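Local structure of putative glyoxalase superfamily protein (Ralstonia eutropha, 3IUZ) at residues 120-130 with 141-152; 5-13 with 190-198. The protein probably catalyses, as an iron(II)-dependent dioxygenase of the 2-oxoadipate dioxygenase/decarboxylase family, the oxidative decarboxylation of 2-oxoadipate to 2-hydroxyglutarate. One frame throughout, in Å; residues are numbered along the deposited sequence.

Contact 1: residues 120-130 with 141-152; sequences LDRISMTGRSY and QFFVSEFHPERF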
loop_
_atom_site.group_PDB
_atom_site.type_symbol
_atom_site.label_atom_id
_atom_site.label_comp_id
_atom_site.label_asym_id
_atom_site.label_seq_id
_atom_site.Cartn_x
_atom_site.Cartn_y
_atom_site.Cartn_z
ATOM N N LEU A 120 -5.479 -11.372 -12.866
ATOM C CA LEU A 120 -5.347 -12.303 -11.747
ATOM C C LEU A 120 -6.665 -13.081 -11.720
ATOM O O LEU A 120 -7.426 -13.052 -10.747
ATOM C CB LEU A 120 -5.102 -11.541 -10.438
ATOM C CG LEU A 120 -3.898 -10.601 -10.389
ATOM C CD1 LEU A 120 -3.954 -9.657 -9.200
ATOM C CD2 LEU A 120 -2.577 -11.414 -10.397
ATOM N N ASP A 121 -6.948 -13.720 -12.840
ATOM C CA ASP A 121 -8.247 -14.318 -13.094
ATOM C C ASP A 121 -8.617 -15.390 -12.070
ATOM O O ASP A 121 -9.800 -15.540 -11.705
ATOM C CB ASP A 121 -8.239 -14.907 -14.495
ATOM C CG ASP A 121 -8.066 -13.823 -15.556
ATOM O OD1 ASP A 121 -8.511 -12.656 -15.320
ATOM O OD2 ASP A 121 -7.430 -14.116 -16.601
ATOM N N ARG A 122 -7.607 -16.086 -11.579
ATOM C CA ARG A 122 -7.827 -17.186 -10.640
ATOM C C ARG A 122 -8.503 -16.659 -9.384
ATOM O O ARG A 122 -9.323 -17.350 -8.786
ATOM C CB ARG A 122 -6.519 -17.880 -10.286
ATOM C CG ARG A 122 -6.667 -19.050 -9.298
ATOM N N ILE A 123 -8.198 -15.422 -9.010
ATOM C CA ILE A 123 -8.769 -14.871 -7.812
ATOM C C ILE A 123 -9.779 -13.751 -8.119
ATOM O O ILE A 123 -10.119 -12.982 -7.247
ATOM C CB ILE A 123 -7.639 -14.408 -6.842
ATOM C CG1 ILE A 123 -6.693 -13.380 -7.485
ATOM C CG2 ILE A 123 -6.889 -15.594 -6.312
ATOM C CD1 ILE A 123 -5.639 -12.834 -6.510
ATOM N N SER A 124 -10.227 -13.663 -9.370
ATOM C CA SER A 124 -11.197 -12.651 -9.799
ATOM C C SER A 124 -10.756 -11.209 -9.546
ATOM O O SER A 124 -11.568 -10.356 -9.111
ATOM C CB SER A 124 -12.548 -12.881 -9.147
ATOM O OG SER A 124 -12.974 -14.166 -9.479
HETATM N N MSE A 125 -9.480 -10.955 -9.793
HETATM C CA MSE A 125 -8.943 -9.594 -9.713
HETATM C C MSE A 125 -8.102 -9.211 -10.936
HETATM O O MSE A 125 -7.645 -10.071 -11.702
HETATM C CB MSE A 125 -8.085 -9.427 -8.461
HETATM C CG MSE A 125 -8.753 -9.885 -7.146
HETATM SE SE MSE A 125 -7.935 -8.970 -5.625
HETATM C CE MSE A 125 -6.154 -9.557 -5.650
ATOM N N THR A 126 -7.972 -7.912 -11.128
ATOM C CA THR A 126 -7.015 -7.324 -12.061
ATOM C C THR A 126 -6.034 -6.482 -11.298
ATOM O O THR A 126 -6.399 -5.535 -10.523
ATOM C CB THR A 126 -7.721 -6.419 -13.108
ATOM O OG1 THR A 126 -8.765 -7.162 -13.736
ATOM C CG2 THR A 126 -6.691 -5.912 -14.160
ATOM N N GLY A 127 -4.759 -6.755 -11.515
ATOM C CA GLY A 127 -3.724 -5.954 -10.885
ATOM C C GLY A 127 -3.011 -5.062 -11.873
ATOM O O GLY A 127 -2.852 -5.437 -13.035
ATOM N N ARG A 128 -2.627 -3.878 -11.412
ATOM C CA ARG A 128 -1.888 -2.905 -12.240
ATOM C C ARG A 128 -0.790 -2.280 -11.405
ATOM O O ARG A 128 -0.985 -1.955 -10.231
ATOM C CB ARG A 128 -2.820 -1.819 -12.750
ATOM C CG ARG A 128 -3.889 -2.328 -13.668
ATOM C CD ARG A 128 -4.769 -1.230 -14.285
ATOM N NE ARG A 128 -5.862 -1.761 -15.145
ATOM C CZ ARG A 128 -7.053 -2.183 -14.721
ATOM N NH1 ARG A 128 -7.350 -2.235 -13.431
ATOM N NH2 ARG A 128 -7.964 -2.576 -15.604
ATOM N N SER A 129 0.371 -2.081 -11.995
ATOM C CA SER A 129 1.449 -1.403 -11.290
ATOM C C SER A 129 1.609 0.028 -11.788
ATOM O O SER A 129 1.347 0.324 -12.976
ATOM C CB SER A 129 2.746 -2.172 -11.456
ATOM O OG SER A 129 3.132 -2.155 -12.830
ATOM N N TYR A 130 1.995 0.891 -10.857
ATOM C CA TYR A 130 2.225 2.340 -11.057
ATOM C C TYR A 130 3.636 2.688 -10.609
ATOM O O TYR A 130 4.021 2.464 -9.450
ATOM C CB TYR A 130 1.172 3.164 -10.257
ATOM C CG TYR A 130 -0.146 3.002 -10.917
ATOM C CD1 TYR A 130 -0.453 3.757 -12.039
ATOM C CD2 TYR A 130 -0.999 1.934 -10.572
ATOM C CE1 TYR A 130 -1.659 3.573 -12.737
ATOM C CE2 TYR A 130 -2.177 1.712 -11.252
ATOM C CZ TYR A 130 -2.513 2.533 -12.340
ATOM O OH TYR A 130 -3.660 2.282 -13.034
ATOM N N GLN A 141 6.881 1.546 -6.122
ATOM C CA GLN A 141 5.740 1.426 -6.996
ATOM C C GLN A 141 4.497 1.216 -6.149
ATOM O O GLN A 141 4.604 0.853 -4.968
ATOM C CB GLN A 141 5.882 0.285 -7.965
ATOM C CG GLN A 141 6.911 0.493 -9.026
ATOM C CD GLN A 141 6.908 -0.657 -10.014
ATOM O OE1 GLN A 141 6.129 -0.677 -10.982
ATOM N NE2 GLN A 141 7.752 -1.651 -9.758
ATOM N N PHE A 142 3.334 1.448 -6.758
ATOM C CA PHE A 142 2.054 1.058 -6.190
ATOM C C PHE A 142 1.516 -0.069 -7.031
ATOM O O PHE A 142 1.490 0.012 -8.295
ATOM C CB PHE A 142 1.058 2.197 -6.212
ATOM C CG PHE A 142 1.223 3.168 -5.088
ATOM C CD1 PHE A 142 2.204 4.142 -5.123
ATOM C CD2 PHE A 142 0.428 3.061 -3.958
ATOM C CE1 PHE A 142 2.374 5.024 -4.053
ATOM C CE2 PHE A 142 0.577 3.927 -2.894
ATOM C CZ PHE A 142 1.532 4.907 -2.915
ATOM N N PHE A 143 1.043 -1.123 -6.368
ATOM C CA PHE A 143 0.369 -2.204 -7.070
ATOM C C PHE A 143 -1.084 -2.117 -6.626
ATOM O O PHE A 143 -1.357 -2.224 -5.445
ATOM C CB PHE A 143 1.001 -3.559 -6.761
ATOM C CG PHE A 143 0.549 -4.639 -7.698
ATOM C CD1 PHE A 143 -0.662 -5.291 -7.498
ATOM C CD2 PHE A 143 1.305 -4.992 -8.795
ATOM C CE1 PHE A 143 -1.078 -6.299 -8.358
ATOM C CE2 PHE A 143 0.883 -5.985 -9.653
ATOM C CZ PHE A 143 -0.306 -6.629 -9.450
ATOM N N VAL A 144 -1.987 -1.813 -7.553
ATOM C CA VAL A 144 -3.382 -1.615 -7.205
ATOM C C VAL A 144 -4.187 -2.667 -7.887
ATOM O O VAL A 144 -4.168 -2.776 -9.123
ATOM C CB VAL A 144 -3.892 -0.227 -7.646
ATOM C CG1 VAL A 144 -5.376 -0.059 -7.189
ATOM C CG2 VAL A 144 -2.958 0.878 -7.047
ATOM N N SER A 145 -4.886 -3.440 -7.082
ATOM C CA SER A 145 -5.769 -4.476 -7.571
ATOM C C SER A 145 -7.221 -4.102 -7.438
ATOM O O SER A 145 -7.609 -3.360 -6.520
ATOM C CB SER A 145 -5.489 -5.765 -6.813
ATOM O OG SER A 145 -4.247 -6.290 -7.247
ATOM N N GLU A 146 -8.006 -4.607 -8.379
ATOM C CA GLU A 146 -9.443 -4.481 -8.389
ATOM C C GLU A 146 -10.087 -5.848 -8.264
ATOM O O GLU A 146 -9.815 -6.782 -9.066
ATOM C CB GLU A 146 -9.947 -3.899 -9.702
ATOM C CG GLU A 146 -9.402 -2.547 -10.078
ATOM C CD GLU A 146 -10.034 -2.034 -11.362
ATOM O OE1 GLU A 146 -10.014 -2.755 -12.412
ATOM O OE2 GLU A 146 -10.501 -0.885 -11.296
ATOM N N PHE A 147 -10.983 -5.965 -7.295
ATOM C CA PHE A 147 -11.823 -7.163 -7.173
ATOM C C PHE A 147 -13.105 -7.078 -8.039
ATOM O O PHE A 147 -13.806 -6.050 -8.052
ATOM C CB PHE A 147 -12.191 -7.438 -5.695
ATOM C CG PHE A 147 -12.953 -8.685 -5.545
ATOM C CD1 PHE A 147 -12.311 -9.883 -5.576
ATOM C CD2 PHE A 147 -14.348 -8.664 -5.500
ATOM C CE1 PHE A 147 -13.023 -11.048 -5.536
ATOM C CE2 PHE A 147 -15.058 -9.863 -5.451
ATOM C CZ PHE A 147 -14.378 -11.023 -5.477
ATOM N N HIS A 148 -13.417 -8.194 -8.710
ATOM C CA HIS A 148 -14.530 -8.340 -9.656
ATOM C C HIS A 148 -15.614 -9.293 -9.134
ATOM O O HIS A 148 -15.460 -10.513 -9.233
ATOM C CB HIS A 148 -14.025 -8.894 -11.002
ATOM C CG HIS A 148 -12.926 -8.075 -11.613
ATOM N ND1 HIS A 148 -13.104 -6.754 -11.934
ATOM C CD2 HIS A 148 -11.651 -8.384 -11.970
ATOM C CE1 HIS A 148 -11.973 -6.259 -12.423
ATOM N NE2 HIS A 148 -11.077 -7.229 -12.473
ATOM N N PRO A 149 -16.732 -8.730 -8.637
ATOM C CA PRO A 149 -17.808 -9.578 -8.068
ATOM C C PRO A 149 -18.697 -10.286 -9.070
ATOM O O PRO A 149 -19.502 -11.130 -8.663
ATOM C CB PRO A 149 -18.656 -8.562 -7.261
ATOM C CG PRO A 149 -17.741 -7.356 -7.034
ATOM C CD PRO A 149 -16.955 -7.297 -8.324
ATOM N N GLU A 150 -18.606 -9.915 -10.350
ATOM C CA GLU A 150 -19.613 -10.308 -11.374
ATOM C C GLU A 150 -19.947 -11.785 -11.405
ATOM O O GLU A 150 -21.111 -12.170 -11.554
ATOM C CB GLU A 150 -19.141 -9.912 -12.799
ATOM C CG GLU A 150 -19.390 -8.456 -13.161
ATOM C CD GLU A 150 -18.421 -7.463 -12.498
ATOM O OE1 GLU A 150 -17.469 -7.879 -11.775
ATOM O OE2 GLU A 150 -18.602 -6.242 -12.755
ATOM N N ARG A 151 -18.922 -12.619 -11.332
ATOM C CA ARG A 151 -19.143 -14.043 -11.564
ATOM C C ARG A 151 -19.590 -14.806 -10.337
ATOM O O ARG A 151 -19.848 -15.990 -10.431
ATOM C CB ARG A 151 -17.895 -14.695 -12.171
ATOM C CG ARG A 151 -17.629 -14.180 -13.608
ATOM C CD ARG A 151 -16.290 -14.665 -14.134
ATOM N NE ARG A 151 -16.049 -16.048 -13.706
ATOM C CZ ARG A 151 -16.336 -17.151 -14.408
ATOM N NH1 ARG A 151 -16.876 -17.082 -15.632
ATOM N NH2 ARG A 151 -16.080 -18.347 -13.874
ATOM N N PHE A 152 -19.715 -14.140 -9.205
ATOM C CA PHE A 152 -19.999 -14.828 -7.962
ATOM C C PHE A 152 -21.504 -15.009 -7.746
ATOM O O PHE A 152 -22.314 -14.521 -8.523
ATOM C CB PHE A 152 -19.335 -14.090 -6.813
ATOM C CG PHE A 152 -17.842 -14.213 -6.821
ATOM C CD1 PHE A 152 -17.064 -13.365 -7.613
ATOM C CD2 PHE A 152 -17.215 -15.205 -6.098
ATOM C CE1 PHE A 152 -15.696 -13.477 -7.646
ATOM C CE2 PHE A 152 -15.834 -15.337 -6.112
ATOM C CZ PHE A 152 -15.055 -14.465 -6.893
HETATM O O HOH W 1 -5.988 -1.733 -11.016
HETATM O O HOH W 2 -10.698 -3.059 -14.873
HETATM O O HOH W 3 5.618 -2.701 -13.093
#
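An antiparallel beta hairpin joins strand 125-130 to strand 141-147 within the mixed sheet of this glyoxalase-clan domain, with Thr126-Glu146, Arg128-Val144 and Tyr130-Phe142 as its hydrogen-bonded pairs. One face of the hairpin illustrates how a polar cluster can ride on such a ladder. Arg128, extended from CG to NE, sends NH1 to OE1 of Glu146 in a salt bridge of 2.9 Å. The bond lies in the guanidinium plane but descends on the carboxylate from above, the two planes standing 86° apart. Thr126 CG2 packs under one face of the same guanidinium, 3.6 Å from its plane. Two waters brace its edge: one links NH1 to Val144 O, the other links NH2 to Glu146 OE1. The second carboxylate oxygen, OE2, accepts from the backbone N of Glu100, so both oxygens of this buried group are engaged; Tyr130 OH bonds to the Glu100 side chain. Just past the end of strand 141-147, His148 presents the edge of its imidazole, at NE2, to Thr126 OG1, a short 2.6 Å hydrogen bond in which either partner could donate. His148 N in turn holds Ser124 O, just where Ser124 and Met125 both face Leu120 in a G1 beta bulge. The opposite face carries Met125, Phe143 and Phe147 together with two serines, Ser129 and Ser145. Phe143 has CG anti to the backbone N (chi1 -167°), which carries its ring toward Gly127, CE1 standing 3.7 Å from Gly127 CA, while Arg128 O lies over one face of the ring, offset toward the rim. Nearer the bulge, CG of selenomethionine Met125 lies 3.9 Å from CD1 of Phe147. At the far end, a water donates to Gln141 OE1 and accepts from Ser129 OG at 2.6 Å.

Contact 2: residues 5-13 with 190-198; sequences NIATLLSAN and VADGAELIG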
loop_
_atom_site.group_PDB
_atom_site.type_symbol
_atom_site.label_atom_id
_atom_site.label_comp_id
_atom_site.label_asym_id
_atom_site.label_seq_id
_atom_site.Cartn_x
_atom_site.Cartn_y
_atom_site.Cartn_z
ATOM N N ASN A 5 14.391 17.907 2.860
ATOM C CA ASN A 5 12.997 18.109 2.457
ATOM C C ASN A 5 12.128 16.911 2.856
ATOM O O ASN A 5 11.085 17.104 3.453
ATOM C CB ASN A 5 12.845 18.415 0.986
ATOM C CG ASN A 5 12.963 19.898 0.707
ATOM O OD1 ASN A 5 13.317 20.685 1.599
ATOM N ND2 ASN A 5 12.673 20.288 -0.520
ATOM N N ILE A 6 12.596 15.704 2.563
ATOM C CA ILE A 6 11.834 14.492 2.914
ATOM C C ILE A 6 11.718 14.388 4.450
ATOM O O ILE A 6 10.660 14.076 4.999
ATOM C CB ILE A 6 12.428 13.224 2.289
ATOM C CG1 ILE A 6 12.084 13.193 0.782
ATOM C CG2 ILE A 6 11.850 11.961 2.971
ATOM C CD1 ILE A 6 13.001 12.353 -0.076
ATOM N N ALA A 7 12.786 14.717 5.147
ATOM C CA ALA A 7 12.771 14.630 6.595
ATOM C C ALA A 7 11.699 15.583 7.164
ATOM O O ALA A 7 10.978 15.244 8.109
ATOM C CB ALA A 7 14.178 14.924 7.173
ATOM N N THR A 8 11.631 16.787 6.638
ATOM C CA THR A 8 10.633 17.780 7.094
ATOM C C THR A 8 9.207 17.317 6.808
ATOM O O THR A 8 8.333 17.373 7.681
ATOM C CB THR A 8 10.852 19.124 6.431
ATOM O OG1 THR A 8 12.192 19.529 6.689
ATOM C CG2 THR A 8 9.863 20.246 6.989
ATOM N N LEU A 9 8.982 16.804 5.600
ATOM C CA LEU A 9 7.678 16.257 5.244
ATOM C C LEU A 9 7.268 15.112 6.196
ATOM O O LEU A 9 6.108 15.036 6.609
ATOM C CB LEU A 9 7.693 15.756 3.781
ATOM C CG LEU A 9 7.900 16.817 2.703
ATOM C CD1 LEU A 9 8.183 16.149 1.328
ATOM C CD2 LEU A 9 6.637 17.773 2.652
ATOM N N LEU A 10 8.206 14.228 6.505
ATOM C CA LEU A 10 7.986 13.115 7.444
ATOM C C LEU A 10 7.677 13.611 8.855
ATOM O O LEU A 10 6.678 13.219 9.492
ATOM C CB LEU A 10 9.230 12.183 7.494
ATOM C CG LEU A 10 9.445 11.273 6.271
ATOM C CD1 LEU A 10 10.520 10.202 6.500
ATOM C CD2 LEU A 10 8.176 10.608 5.884
ATOM N N SER A 11 8.494 14.526 9.302
ATOM C CA SER A 11 8.439 15.032 10.673
ATOM C C SER A 11 7.105 15.697 10.989
ATOM O O SER A 11 6.582 15.514 12.067
ATOM C CB SER A 11 9.612 15.995 10.923
ATOM O OG SER A 11 9.832 16.105 12.310
ATOM N N ALA A 12 6.542 16.414 10.018
ATOM C CA ALA A 12 5.236 17.076 10.159
ATOM C C ALA A 12 4.121 16.014 10.265
ATOM O O ALA A 12 3.086 16.248 10.837
ATOM C CB ALA A 12 4.969 18.003 8.983
ATOM N N ASN A 13 4.343 14.830 9.736
ATOM C CA ASN A 13 3.354 13.790 9.840
ATOM C C ASN A 13 3.603 12.734 10.925
ATOM O O ASN A 13 2.661 12.152 11.397
ATOM C CB ASN A 13 3.219 13.105 8.495
ATOM C CG ASN A 13 2.469 13.974 7.504
ATOM O OD1 ASN A 13 1.267 13.883 7.436
ATOM N ND2 ASN A 13 3.168 14.848 6.776
ATOM N N VAL A 190 6.944 23.347 1.292
ATOM C CA VAL A 190 7.151 22.185 2.121
ATOM C C VAL A 190 5.936 22.041 3.073
ATOM O O VAL A 190 5.449 20.942 3.262
ATOM C CB VAL A 190 8.517 22.197 2.856
ATOM C CG1 VAL A 190 8.611 21.011 3.836
ATOM C CG2 VAL A 190 9.709 22.165 1.850
ATOM N N ALA A 191 5.418 23.154 3.621
ATOM C CA ALA A 191 4.245 23.077 4.502
ATOM C C ALA A 191 3.050 22.468 3.769
ATOM O O ALA A 191 2.356 21.623 4.306
ATOM C CB ALA A 191 3.883 24.480 5.031
ATOM N N ASP A 192 2.790 22.915 2.545
ATOM C CA ASP A 192 1.635 22.426 1.799
ATOM C C ASP A 192 1.813 20.963 1.399
ATOM O O ASP A 192 0.858 20.208 1.370
ATOM C CB ASP A 192 1.343 23.257 0.538
ATOM C CG ASP A 192 0.716 24.620 0.829
ATOM O OD1 ASP A 192 0.434 24.935 2.004
ATOM O OD2 ASP A 192 0.508 25.365 -0.160
ATOM N N GLY A 193 3.029 20.567 1.076
ATOM C CA GLY A 193 3.312 19.162 0.816
ATOM C C GLY A 193 3.104 18.254 2.018
ATOM O O GLY A 193 2.597 17.143 1.873
ATOM N N ALA A 194 3.534 18.733 3.180
ATOM C CA ALA A 194 3.340 18.037 4.441
ATOM C C ALA A 194 1.840 17.939 4.718
ATOM O O ALA A 194 1.368 16.887 5.169
ATOM C CB ALA A 194 4.050 18.774 5.610
ATOM N N GLU A 195 1.098 19.018 4.431
ATOM C CA GLU A 195 -0.353 19.002 4.631
ATOM C C GLU A 195 -0.991 18.000 3.693
ATOM O O GLU A 195 -1.814 17.173 4.126
ATOM C CB GLU A 195 -0.955 20.389 4.415
ATOM C CG GLU A 195 -2.468 20.427 4.563
ATOM C CD GLU A 195 -3.050 21.805 4.277
ATOM O OE1 GLU A 195 -2.293 22.787 3.976
ATOM O OE2 GLU A 195 -4.279 21.906 4.362
ATOM N N LEU A 196 -0.594 18.016 2.418
ATOM C CA LEU A 196 -1.147 17.025 1.445
ATOM C C LEU A 196 -0.929 15.591 1.882
ATOM O O LEU A 196 -1.849 14.743 1.833
ATOM C CB LEU A 196 -0.551 17.244 0.044
ATOM C CG LEU A 196 -0.948 16.263 -1.025
ATOM C CD1 LEU A 196 -2.462 16.241 -1.196
ATOM C CD2 LEU A 196 -0.195 16.575 -2.391
ATOM N N ILE A 197 0.290 15.288 2.323
ATOM C CA ILE A 197 0.584 13.919 2.774
ATOM C C ILE A 197 -0.382 13.522 3.904
ATOM O O ILE A 197 -0.955 12.431 3.898
ATOM C CB ILE A 197 2.054 13.770 3.205
ATOM C CG1 ILE A 197 2.956 13.875 1.997
ATOM C CG2 ILE A 197 2.281 12.468 4.017
ATOM C CD1 ILE A 197 4.458 14.180 2.387
ATOM N N GLY A 198 -0.566 14.412 4.856
ATOM C CA GLY A 198 -1.479 14.163 5.981
ATOM C C GLY A 198 -2.901 13.845 5.524
ATOM O O GLY A 198 -3.600 13.069 6.156
#
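Leu9 fits as a knob into a hole formed by Val190, Gly193, Ala194 and Ile197, the central device by which helix 4-14 packs on helix 190-200. The two segments run at 49° to one another with axes 8.8 Å apart at their closest, a spacing consistent with the small residues Gly193 and Ala194 on helix 190-200. Leu9 places CG anti to its own carbonyl carbon (chi1 -64°), and the CD2 branch does most of the touching: this methyl rests against the neighbouring backbone, 3.3 Å from Ala194 N and 3.4 Å from Val190 O. Its CB, meanwhile, meets Ile197 CD1. On the more exposed flank the methyls of Ala12 and Ala194 abut at 3.6 Å. At the start of helix 190-200, Val190 divides its two branches between neighbours: CG1 lies tightly against Thr8 CG2 at 3.5 Å, the side chains crossing at about a right angle, while CG2 faces the Asn5 amide. The polar ends turn elsewhere, Thr8 OG1 to Pro4 O and Asn5 ND2 to Glu44 and Gly38. Asn13 supplies the polar closure. Its amide, rotated to chi2 -90°, directs ND2 to Leu9 O one turn back at 3.0 Å and to Ala194 O across the interface at 3.2 Å. Both acceptors lie close to the amide plane, so the pair of bonds fixes the rotation of the group, while Ile197 CG2 touches it, the two side chains crossing at a slant. Ala194 O also accepts from Gly198 N, the two donors arriving from opposite faces of its plane. One primary amide thus ties together a carbonyl from each helix, adding a directional link to an otherwise largely apolar interface without displacing the Gly198 N to Ala194 O bond of the helix itself.

In the fold
Contacts 1 and 2 show two ways of joining distant or adjacent chain segments in one molecule. The hairpin of contact 1 closes over only ten intervening residues, whereas contact 2 brings together helices separated by 176, and contact 1 is nested inside that loop. They lie on opposite sides of the chain's centre, with centres 31 Å apart and nearest atoms about 10 Å apart, so neither touches the other. Helix 42-60, through Ala48, borders the Leu9-Ile197 packing of contact 2. A bound triethylene glycol, probably from the crystallisation liquor, lies about 4 Å from the His148 side chain of contact 1 and may mark a pocket there.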